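PDB 5AH1: triacylglycerol lipase from Clostridium botulinum, which hydrolyses synthetic polyesters and probably triacylglycerol esters, as a zinc-binding enzyme of the alpha/beta-hydrolase fold. Local coordinates for residues N76-V81 / E173-L178; Y267-D272 / R285-R290; V326-W331 / G413-M418. All blocks are in the same frame, centred on the assembly; numbering follows the deposited sequence.

Contact 1. Residues N76-V81 / E173-L178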
loop_
_atom_site.group_PDB
_atom_site.type_symbol
_atom_site.label_atom_id
_atom_site.label_comp_id
_atom_site.label_asym_id
_atom_site.label_seq_id
_atom_site.Cartn_x
_atom_site.Cartn_y
_atom_site.Cartn_z
ATOM N N ASN A 76 -3.416 -5.364 24.337
ATOM C CA ASN A 76 -2.309 -6.150 23.826
ATOM C C ASN A 76 -1.040 -5.337 23.739
ATOM O O ASN A 76 -1.076 -4.100 23.777
ATOM C CB ASN A 76 -2.674 -6.653 22.426
ATOM C CG ASN A 76 -2.750 -5.531 21.418
ATOM O OD1 ASN A 76 -1.734 -5.106 20.884
ATOM N ND2 ASN A 76 -3.953 -5.051 21.139
ATOM N N ASN A 77 0.092 -6.028 23.603
ATOM C CA ASN A 77 1.403 -5.376 23.453
ATOM C C ASN A 77 2.054 -5.685 22.101
ATOM O O ASN A 77 3.278 -5.608 21.945
ATOM C CB ASN A 77 2.342 -5.773 24.601
ATOM C CG ASN A 77 2.516 -7.280 24.722
ATOM O OD1 ASN A 77 2.029 -8.046 23.892
ATOM N ND2 ASN A 77 3.228 -7.712 25.757
ATOM N N TYR A 78 1.231 -6.016 21.111
ATOM C CA TYR A 78 1.737 -6.419 19.809
ATOM C C TYR A 78 2.348 -5.213 19.106
ATOM O O TYR A 78 1.792 -4.117 19.132
ATOM C CB TYR A 78 0.604 -6.974 18.965
ATOM C CG TYR A 78 -0.168 -8.108 19.597
ATOM C CD1 TYR A 78 0.456 -9.080 20.364
ATOM C CD2 TYR A 78 -1.541 -8.205 19.414
ATOM C CE1 TYR A 78 -0.258 -10.120 20.912
ATOM C CE2 TYR A 78 -2.272 -9.247 19.955
ATOM C CZ TYR A 78 -1.638 -10.191 20.730
ATOM O OH TYR A 78 -2.381 -11.230 21.249
ATOM N N PRO A 79 3.481 -5.426 18.415
ATOM C CA PRO A 79 4.078 -4.324 17.653
ATOM C C PRO A 79 3.363 -4.062 16.341
ATOM O O PRO A 79 2.575 -4.884 15.865
ATOM C CB PRO A 79 5.492 -4.821 17.366
ATOM C CG PRO A 79 5.331 -6.281 17.287
ATOM C CD PRO A 79 4.325 -6.630 18.355
ATOM N N ILE A 80 3.671 -2.904 15.767
ATOM C CA ILE A 80 3.192 -2.504 14.447
ATOM C C ILE A 80 4.271 -2.812 13.414
ATOM O O ILE A 80 5.457 -2.603 13.665
ATOM C CB ILE A 80 2.864 -0.976 14.443
ATOM C CG1 ILE A 80 1.609 -0.712 15.281
ATOM C CG2 ILE A 80 2.714 -0.431 13.035
ATOM C CD1 ILE A 80 1.427 0.737 15.692
ATOM N N VAL A 81 3.856 -3.322 12.258
ATOM C CA VAL A 81 4.715 -3.440 11.095
ATOM C C VAL A 81 4.071 -2.623 9.972
ATOM O O VAL A 81 2.936 -2.877 9.565
ATOM C CB VAL A 81 4.928 -4.923 10.672
ATOM C CG1 VAL A 81 5.715 -5.020 9.373
ATOM C CG2 VAL A 81 5.638 -5.695 11.780
ATOM N N GLU A 173 1.294 -16.516 19.494
ATOM C CA GLU A 173 1.347 -15.788 20.762
ATOM C C GLU A 173 1.903 -14.372 20.570
ATOM O O GLU A 173 1.393 -13.415 21.149
ATOM C CB GLU A 173 2.192 -16.551 21.791
ATOM C CG GLU A 173 1.600 -17.884 22.234
ATOM C CD GLU A 173 1.605 -18.945 21.138
ATOM O OE1 GLU A 173 2.616 -19.062 20.410
ATOM O OE2 GLU A 173 0.591 -19.663 21.003
ATOM N N ASN A 174 2.957 -14.252 19.766
ATOM C CA ASN A 174 3.581 -12.959 19.473
ATOM C C ASN A 174 3.054 -12.373 18.167
ATOM O O ASN A 174 3.733 -12.411 17.121
ATOM C CB ASN A 174 5.096 -13.119 19.394
ATOM C CG ASN A 174 5.687 -13.655 20.672
ATOM O OD1 ASN A 174 5.225 -13.340 21.771
ATOM N ND2 ASN A 174 6.724 -14.464 20.541
ATOM N N LYS A 175 1.839 -11.842 18.242
ATOM C CA LYS A 175 1.151 -11.317 17.074
ATOM C C LYS A 175 1.636 -9.916 16.727
ATOM O O LYS A 175 2.368 -9.281 17.495
ATOM C CB LYS A 175 -0.364 -11.277 17.328
ATOM C CG LYS A 175 -1.005 -12.590 17.710
ATOM C CD LYS A 175 -2.524 -12.410 17.750
ATOM C CE LYS A 175 -3.240 -13.541 18.436
ATOM N NZ LYS A 175 -3.140 -14.793 17.693
ATOM N N ILE A 176 1.233 -9.445 15.549
ATOM C CA ILE A 176 1.522 -8.085 15.131
ATOM C C ILE A 176 0.277 -7.384 14.595
ATOM O O ILE A 176 -0.714 -8.023 14.247
ATOM C CB ILE A 176 2.624 -8.052 14.028
ATOM C CG1 ILE A 176 2.133 -8.717 12.728
ATOM C CG2 ILE A 176 3.894 -8.710 14.543
ATOM C CD1 ILE A 176 3.128 -8.592 11.561
ATOM N N HIS A 177 0.360 -6.061 14.521
ATOM C CA HIS A 177 -0.598 -5.219 13.826
ATOM C C HIS A 177 0.048 -4.831 12.502
ATOM O O HIS A 177 1.133 -4.254 12.508
ATOM C CB HIS A 177 -0.876 -3.932 14.579
ATOM C CG HIS A 177 -1.454 -4.128 15.940
ATOM N ND1 HIS A 177 -2.754 -4.538 16.140
ATOM C CD2 HIS A 177 -0.908 -3.966 17.168
ATOM C CE1 HIS A 177 -2.985 -4.601 17.440
ATOM N NE2 HIS A 177 -1.883 -4.266 18.086
ATOM N N LEU A 178 -0.604 -5.126 11.377
ATOM C CA LEU A 178 -0.093 -4.705 10.081
ATOM C C LEU A 178 -0.797 -3.438 9.644
ATOM O O LEU A 178 -2.028 -3.351 9.706
ATOM C CB LEU A 178 -0.321 -5.787 9.026
ATOM C CG LEU A 178 0.650 -6.964 9.106
ATOM C CD1 LEU A 178 0.121 -8.141 8.289
ATOM C CD2 LEU A 178 2.030 -6.561 8.624
HETATM O O HOH W 1 -1.012 -13.254 22.307
#
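Tyr78 lays one face of its ring on the side chain of Lys175, whose CB stands 3.6 Å from the ring centroid and only 3° off the normal, a CH-pi contact. With Tyr78 CG anti to the carbonyl carbon (chi1 -55°), the two side chains run alongside each other in the same direction; the ammonium end of the lysine travels on to His219 O. Asn76 CB covers the opposite face of the phenol ring nearer its rim, and Tyr78 OH shares a water with Glu173 O. The side chains of His177 and Asn76 come from opposite directions, imidazole and amide planes 52° apart, and His177 NE2 donates to Asn76 OD1 over 2.9 Å, tilted from the carbonyl plane. The same oxygen takes Tyr78 N at 3.1 Å on an in-plane lone pair, closing an Asx turn. His177 ND1 is hydrogen-bonded to Ser223 OG, so both ring nitrogens are engaged. Beyond this polar end the backbones pair, His177 N to Pro79 O at 2.8 Å and Val81 N to His177 O at 2.9 Å. Such parallel pairing of strands 80-83 and 176-181 belongs to the central sheet of the alpha/beta-hydrolase fold; the second strand leads into a probable nucleophile elbow.

Contact 2. Residues Y267-D272 / R285-R290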
loop_
_atom_site.group_PDB
_atom_site.type_symbol
_atom_site.label_atom_id
_atom_site.label_comp_id
_atom_site.label_asym_id
_atom_site.label_seq_id
_atom_site.Cartn_x
_atom_site.Cartn_y
_atom_site.Cartn_z
ATOM N N TYR A 267 17.877 3.839 -5.189
ATOM C CA TYR A 267 16.713 2.968 -5.054
ATOM C C TYR A 267 16.843 1.764 -5.982
ATOM O O TYR A 267 17.539 1.808 -6.984
ATOM C CB TYR A 267 15.401 3.730 -5.307
ATOM C CG TYR A 267 15.296 4.360 -6.664
ATOM C CD1 TYR A 267 15.856 5.608 -6.916
ATOM C CD2 TYR A 267 14.664 3.706 -7.705
ATOM C CE1 TYR A 267 15.774 6.190 -8.160
ATOM C CE2 TYR A 267 14.572 4.276 -8.946
ATOM C CZ TYR A 267 15.137 5.511 -9.181
ATOM O OH TYR A 267 15.033 6.046 -10.441
ATOM N N ASP A 268 16.159 0.689 -5.616
ATOM C CA ASP A 268 16.263 -0.617 -6.265
ATOM C C ASP A 268 14.828 -1.065 -6.517
ATOM O O ASP A 268 13.994 -1.011 -5.615
ATOM C CB ASP A 268 17.007 -1.547 -5.289
ATOM C CG ASP A 268 17.146 -2.997 -5.764
ATOM O OD1 ASP A 268 16.586 -3.406 -6.804
ATOM O OD2 ASP A 268 17.854 -3.749 -5.044
ATOM N N LEU A 269 14.516 -1.450 -7.748
ATOM C CA LEU A 269 13.156 -1.888 -8.097
ATOM C C LEU A 269 12.875 -3.338 -7.708
ATOM O O LEU A 269 11.730 -3.778 -7.758
ATOM C CB LEU A 269 12.871 -1.686 -9.579
ATOM C CG LEU A 269 12.998 -0.242 -10.052
ATOM C CD1 LEU A 269 12.890 -0.174 -11.566
ATOM C CD2 LEU A 269 11.960 0.654 -9.390
ATOM N N LYS A 270 13.910 -4.070 -7.304
ATOM C CA LYS A 270 13.752 -5.382 -6.668
ATOM C C LYS A 270 13.019 -6.397 -7.544
ATOM O O LYS A 270 12.278 -7.241 -7.043
ATOM C CB LYS A 270 13.071 -5.232 -5.298
ATOM C CG LYS A 270 13.681 -4.112 -4.459
ATOM C CD LYS A 270 13.171 -4.043 -3.010
ATOM C CE LYS A 270 13.841 -2.906 -2.260
ATOM N NZ LYS A 270 13.477 -1.571 -2.767
ATOM N N LEU A 271 13.303 -6.369 -8.846
ATOM C CA LEU A 271 12.706 -7.301 -9.801
ATOM C C LEU A 271 13.633 -8.496 -10.078
ATOM O O LEU A 271 13.642 -9.037 -11.180
ATOM C CB LEU A 271 12.330 -6.550 -11.089
ATOM C CG LEU A 271 11.157 -5.577 -10.879
ATOM C CD1 LEU A 271 11.068 -4.596 -12.025
ATOM C CD2 LEU A 271 9.834 -6.304 -10.687
ATOM N N ASP A 272 14.375 -8.903 -9.057
ATOM C CA ASP A 272 15.295 -10.033 -9.124
ATOM C C ASP A 272 14.640 -11.281 -9.718
ATOM O O ASP A 272 15.265 -12.011 -10.492
ATOM C CB ASP A 272 15.811 -10.405 -7.728
ATOM C CG ASP A 272 16.479 -9.258 -6.995
ATOM O OD1 ASP A 272 16.019 -8.104 -7.089
ATOM O OD2 ASP A 272 17.466 -9.541 -6.287
ATOM N N ARG A 285 20.401 5.141 -14.827
ATOM C CA ARG A 285 19.569 5.558 -15.949
ATOM C C ARG A 285 19.346 4.419 -16.943
ATOM O O ARG A 285 18.239 4.237 -17.439
ATOM C CB ARG A 285 20.186 6.761 -16.658
ATOM C CG ARG A 285 19.397 7.232 -17.873
ATOM C CD ARG A 285 19.949 6.625 -19.161
ATOM N NE ARG A 285 19.029 6.773 -20.283
ATOM C CZ ARG A 285 18.974 7.833 -21.082
ATOM N NH1 ARG A 285 19.788 8.868 -20.892
ATOM N NH2 ARG A 285 18.098 7.859 -22.076
ATOM N N ASP A 286 20.396 3.668 -17.262
ATOM C CA ASP A 286 20.255 2.579 -18.218
ATOM C C ASP A 286 19.384 1.459 -17.644
ATOM O O ASP A 286 18.578 0.853 -18.356
ATOM C CB ASP A 286 21.627 2.065 -18.645
ATOM C CG ASP A 286 22.313 2.984 -19.649
ATOM O OD1 ASP A 286 21.658 3.910 -20.181
ATOM O OD2 ASP A 286 23.503 2.762 -19.937
ATOM N N TYR A 287 19.506 1.234 -16.343
ATOM C CA TYR A 287 18.714 0.223 -15.639
ATOM C C TYR A 287 17.235 0.588 -15.666
ATOM O O TYR A 287 16.396 -0.251 -15.993
ATOM C CB TYR A 287 19.261 0.131 -14.218
ATOM C CG TYR A 287 18.395 -0.507 -13.150
ATOM C CD1 TYR A 287 17.948 -1.821 -13.246
ATOM C CD2 TYR A 287 18.083 0.191 -11.994
ATOM C CE1 TYR A 287 17.171 -2.401 -12.229
ATOM C CE2 TYR A 287 17.324 -0.376 -10.975
ATOM C CZ TYR A 287 16.866 -1.672 -11.089
ATOM O OH TYR A 287 16.118 -2.228 -10.067
ATOM N N ILE A 288 16.921 1.845 -15.370
ATOM C CA ILE A 288 15.534 2.302 -15.412
ATOM C C ILE A 288 14.932 2.197 -16.818
ATOM O O ILE A 288 13.798 1.736 -16.988
ATOM C CB ILE A 288 15.408 3.754 -14.865
ATOM C CG1 ILE A 288 15.764 3.808 -13.370
ATOM C CG2 ILE A 288 14.008 4.309 -15.109
ATOM C CD1 ILE A 288 15.086 2.800 -12.478
ATOM N N GLU A 289 15.685 2.618 -17.827
ATOM C CA GLU A 289 15.195 2.534 -19.196
ATOM C C GLU A 289 14.933 1.077 -19.580
ATOM O O GLU A 289 13.935 0.758 -20.237
ATOM C CB GLU A 289 16.202 3.180 -20.151
ATOM C CG GLU A 289 15.717 3.292 -21.584
ATOM C CD GLU A 289 16.511 4.301 -22.391
ATOM O OE1 GLU A 289 17.626 4.676 -21.961
ATOM O OE2 GLU A 289 16.013 4.725 -23.459
ATOM N N ARG A 290 15.840 0.194 -19.179
ATOM C CA ARG A 290 15.706 -1.217 -19.497
ATOM C C ARG A 290 14.468 -1.824 -18.826
ATOM O O ARG A 290 13.710 -2.559 -19.467
ATOM C CB ARG A 290 16.986 -1.959 -19.113
ATOM C CG ARG A 290 17.040 -3.385 -19.593
ATOM C CD ARG A 290 18.445 -3.950 -19.462
ATOM N NE ARG A 290 18.985 -3.832 -18.114
ATOM C CZ ARG A 290 18.772 -4.708 -17.130
ATOM N NH1 ARG A 290 18.015 -5.785 -17.317
ATOM N NH2 ARG A 290 19.327 -4.503 -15.941
HETATM O O HOH W 2 15.526 -4.783 -10.136
#
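Tyr287 slides its phenol end past the side chain of Leu269, the two running in opposite directions, so that Tyr287 OH comes within 3.3 Å of Leu269 CB. With CG anti to the backbone N (chi1 162°), the tyrosine reaches out from helix 284-292 to the backbone of the loop. There Leu269 N donates to Tyr287 OH across 2.9 Å, approaching near the plane of the ring, with an angle of 152° at the hydrogen. The hydroxyl has a second partner in a water, 2.6 Å from Tyr287 OH and in the plane of the ring, which accepts from Leu271 N. One phenol oxygen therefore reaches two loop amides, one directly and one through solvent, a small example of how a single side chain can serve a stretch of irregular backbone.

Asp268 OD1 closes the turn by accepting from Lys270 N at 2.8 Å, met from above the carboxylate plane, while Lys270 NZ folds back to Asp268 O and forms a salt bridge with Glu93. Next to this polar cluster lies an apolar patch: Ile288 CD1 touches Leu269 CD1 at 3.8 Å, the side chains crossing at about a right angle, and also meets Tyr267 CE2. Tyr267 and Ile288 come from opposite directions; the tyrosine hydroxyl itself is bonded to Leu262 O. Phe250 of helix 242-257 packs against Tyr267, Leu269 and Ile288. Within the lipase domain, then, a helix tyrosine binds the backbone of an Asx-turn loop beside an apolar patch.

Contact 3. Residues V326-W331 / G413-M418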
loop_
_atom_site.group_PDB
_atom_site.type_symbol
_atom_site.label_atom_id
_atom_site.label_comp_id
_atom_site.label_asym_id
_atom_site.label_seq_id
_atom_site.Cartn_x
_atom_site.Cartn_y
_atom_site.Cartn_z
ATOM N N VAL A 326 -9.342 -11.731 12.969
ATOM C CA VAL A 326 -8.517 -10.559 12.742
ATOM C C VAL A 326 -9.412 -9.321 12.669
ATOM O O VAL A 326 -10.490 -9.355 12.054
ATOM C CB VAL A 326 -7.726 -10.733 11.401
ATOM C CG1 VAL A 326 -6.884 -9.502 11.078
ATOM C CG2 VAL A 326 -6.862 -11.985 11.441
ATOM N N TYR A 327 -8.954 -8.226 13.270
ATOM C CA TYR A 327 -9.635 -6.941 13.131
ATOM C C TYR A 327 -9.184 -6.252 11.850
ATOM O O TYR A 327 -7.995 -6.181 11.591
ATOM C CB TYR A 327 -9.312 -6.031 14.326
ATOM C CG TYR A 327 -9.850 -6.494 15.651
ATOM C CD1 TYR A 327 -11.137 -6.190 16.036
ATOM C CD2 TYR A 327 -9.052 -7.221 16.527
ATOM C CE1 TYR A 327 -11.617 -6.597 17.276
ATOM C CE2 TYR A 327 -9.521 -7.646 17.738
ATOM C CZ TYR A 327 -10.799 -7.337 18.105
ATOM O OH TYR A 327 -11.262 -7.756 19.330
ATOM N N TYR A 328 -10.122 -5.704 11.092
ATOM C CA TYR A 328 -9.801 -4.977 9.866
ATOM C C TYR A 328 -10.303 -3.547 9.976
ATOM O O TYR A 328 -11.448 -3.298 10.350
ATOM C CB TYR A 328 -10.405 -5.665 8.621
ATOM C CG TYR A 328 -9.787 -7.009 8.325
ATOM C CD1 TYR A 328 -10.222 -8.155 8.954
ATOM C CD2 TYR A 328 -8.789 -7.139 7.368
ATOM C CE1 TYR A 328 -9.640 -9.386 8.707
ATOM C CE2 TYR A 328 -8.213 -8.357 7.112
ATOM C CZ TYR A 328 -8.657 -9.487 7.751
ATOM O OH TYR A 328 -8.105 -10.726 7.543
ATOM N N PHE A 329 -9.411 -2.614 9.673
ATOM C CA PHE A 329 -9.717 -1.189 9.649
ATOM C C PHE A 329 -9.371 -0.638 8.302
ATOM O O PHE A 329 -8.321 -0.944 7.775
ATOM C CB PHE A 329 -8.905 -0.453 10.728
ATOM C CG PHE A 329 -9.204 -0.936 12.110
ATOM C CD1 PHE A 329 -10.288 -0.422 12.824
ATOM C CD2 PHE A 329 -8.437 -1.933 12.685
ATOM C CE1 PHE A 329 -10.584 -0.879 14.086
ATOM C CE2 PHE A 329 -8.736 -2.399 13.937
ATOM C CZ PHE A 329 -9.811 -1.885 14.640
ATOM N N SER A 330 -10.212 0.243 7.797
ATOM C CA SER A 330 -9.914 0.942 6.549
ATOM C C SER A 330 -10.057 2.442 6.717
ATOM O O SER A 330 -11.008 2.933 7.344
ATOM C CB SER A 330 -10.834 0.476 5.431
ATOM O OG SER A 330 -12.177 0.662 5.828
ATOM N N TRP A 331 -9.090 3.154 6.147
ATOM C CA TRP A 331 -9.034 4.604 6.114
ATOM C C TRP A 331 -9.030 5.076 4.667
ATOM O O TRP A 331 -8.257 4.570 3.840
ATOM C CB TRP A 331 -7.775 5.081 6.827
ATOM C CG TRP A 331 -7.753 4.705 8.270
ATOM C CD1 TRP A 331 -7.255 3.563 8.812
ATOM C CD2 TRP A 331 -8.291 5.470 9.357
ATOM N NE1 TRP A 331 -7.440 3.572 10.174
ATOM C CE2 TRP A 331 -8.066 4.735 10.538
ATOM C CE3 TRP A 331 -8.941 6.707 9.443
ATOM C CZ2 TRP A 331 -8.459 5.202 11.796
ATOM C CZ3 TRP A 331 -9.332 7.164 10.676
ATOM C CH2 TRP A 331 -9.082 6.422 11.846
ATOM N N GLY A 413 -13.227 -9.594 12.495
ATOM C CA GLY A 413 -13.611 -10.412 11.355
ATOM C C GLY A 413 -14.301 -9.693 10.216
ATOM O O GLY A 413 -14.808 -10.332 9.297
ATOM N N GLN A 414 -14.305 -8.365 10.254
ATOM C CA GLN A 414 -14.949 -7.571 9.226
ATOM C C GLN A 414 -14.276 -6.200 9.176
ATOM O O GLN A 414 -13.463 -5.870 10.041
ATOM C CB GLN A 414 -16.445 -7.462 9.502
ATOM C CG GLN A 414 -16.816 -6.777 10.794
ATOM C CD GLN A 414 -18.310 -6.823 10.979
ATOM O OE1 GLN A 414 -18.901 -7.892 11.061
ATOM N NE2 GLN A 414 -18.937 -5.670 10.986
ATOM N N TRP A 415 -14.617 -5.406 8.175
ATOM C CA TRP A 415 -14.036 -4.080 7.990
ATOM C C TRP A 415 -14.758 -3.016 8.807
ATOM O O TRP A 415 -15.959 -2.815 8.658
ATOM C CB TRP A 415 -14.071 -3.702 6.502
ATOM C CG TRP A 415 -13.179 -4.585 5.713
ATOM C CD1 TRP A 415 -13.494 -5.790 5.157
ATOM C CD2 TRP A 415 -11.789 -4.384 5.485
ATOM N NE1 TRP A 415 -12.385 -6.350 4.578
ATOM C CE2 TRP A 415 -11.325 -5.492 4.742
ATOM C CE3 TRP A 415 -10.897 -3.350 5.781
ATOM C CZ2 TRP A 415 -9.998 -5.611 4.352
ATOM C CZ3 TRP A 415 -9.586 -3.463 5.401
ATOM C CH2 TRP A 415 -9.142 -4.579 4.674
ATOM N N ASN A 416 -13.979 -2.329 9.624
ATOM C CA ASN A 416 -14.414 -1.178 10.406
ATOM C C ASN A 416 -13.946 0.010 9.561
ATOM O O ASN A 416 -12.766 0.367 9.567
ATOM C CB ASN A 416 -13.765 -1.164 11.787
ATOM C CG ASN A 416 -14.165 -2.350 12.637
ATOM O OD1 ASN A 416 -15.024 -2.232 13.510
ATOM N ND2 ASN A 416 -13.522 -3.482 12.438
ATOM N N ALA A 417 -14.872 0.571 8.783
ATOM C CA ALA A 417 -14.571 1.668 7.865
ATOM C C ALA A 417 -14.581 2.982 8.645
ATOM O O ALA A 417 -15.620 3.440 9.116
ATOM C CB ALA A 417 -15.558 1.690 6.696
ATOM N N MET A 418 -13.393 3.555 8.815
ATOM C CA MET A 418 -13.195 4.642 9.765
ATOM C C MET A 418 -13.549 5.999 9.136
ATOM O O MET A 418 -13.716 6.107 7.920
ATOM C CB MET A 418 -11.753 4.587 10.301
ATOM C CG MET A 418 -11.411 3.233 10.910
ATOM S SD MET A 418 -12.457 2.799 12.331
ATOM C CE MET A 418 -11.873 3.958 13.567
#
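Asn416 places CG anti to the carbonyl carbon (chi1 -64°), which carries its amide back toward the neighbouring strand, where Asn416 ND2 donates to Tyr328 O over 2.9 Å. Asn416 N reaches that same oxygen, Tyr328 O, at 2.8 Å. The two donors arrive from opposite faces of the carbonyl plane, and the oxygen is gripped by main chain and side chain of one residue; Lys411 O provides ND2 with another acceptor. Phe329 lies alongside Asn416, pointing the same way, its CD1 3.7 Å from Asn416 CB.

Met418 CB lies over the six-membered ring of Trp331, 3.4 Å from its centroid and 3° off the normal. Bends at chi2 and chi3 then place the sulfur and the terminal methyl, with Met418 SD at the Phe329 edge, 3.9 Å from Phe329 CD1, in a Met-aromatic contact. On the face that carries Tyr328, Trp415 and Ser330, Tyr328 CB sits above the Trp415 six-membered ring, 3.7 Å from the centroid, while the two rings themselves are inclined at 46°. The indole NE1 of Trp415 is bonded to Asp401, and Ser330 OG to Asp393 O.

Further backbone bonds continue the parallel pairing of strands 327-331 and 415-417: Ser330 N to Asn416 O, and Met418 N to Ser330 O at 2.9 Å. Buried polar groups are thus met by defined partners amid aromatic surface, and the doubled grip is consistent with a Tyr328 carbonyl oxygen held from both faces.

How the contacts relate
Contacts 1 and 3 belong to one parallel sheet, in which strand 221-227 separates their strands: it borders 176-181 on one side and 327-331 on the other. Their centres lie 16 Å apart and their nearest atoms about 7 Å, without touching. His222 of the intervening strand meets Tyr78 of contact 1 and Tyr327 of segment 326-331 edge-to-face. Contact 2 is remote, its centre 34 Å from that of contact 1 and 36 Å from that of contact 3, and it joins a loop to a helix instead of two strands. Lys270 there has its side chain about 12 Å from the bound zinc ion, whereas Leu178 in contact 1 lies near, without touching, the probable nucleophile elbow at Ser182.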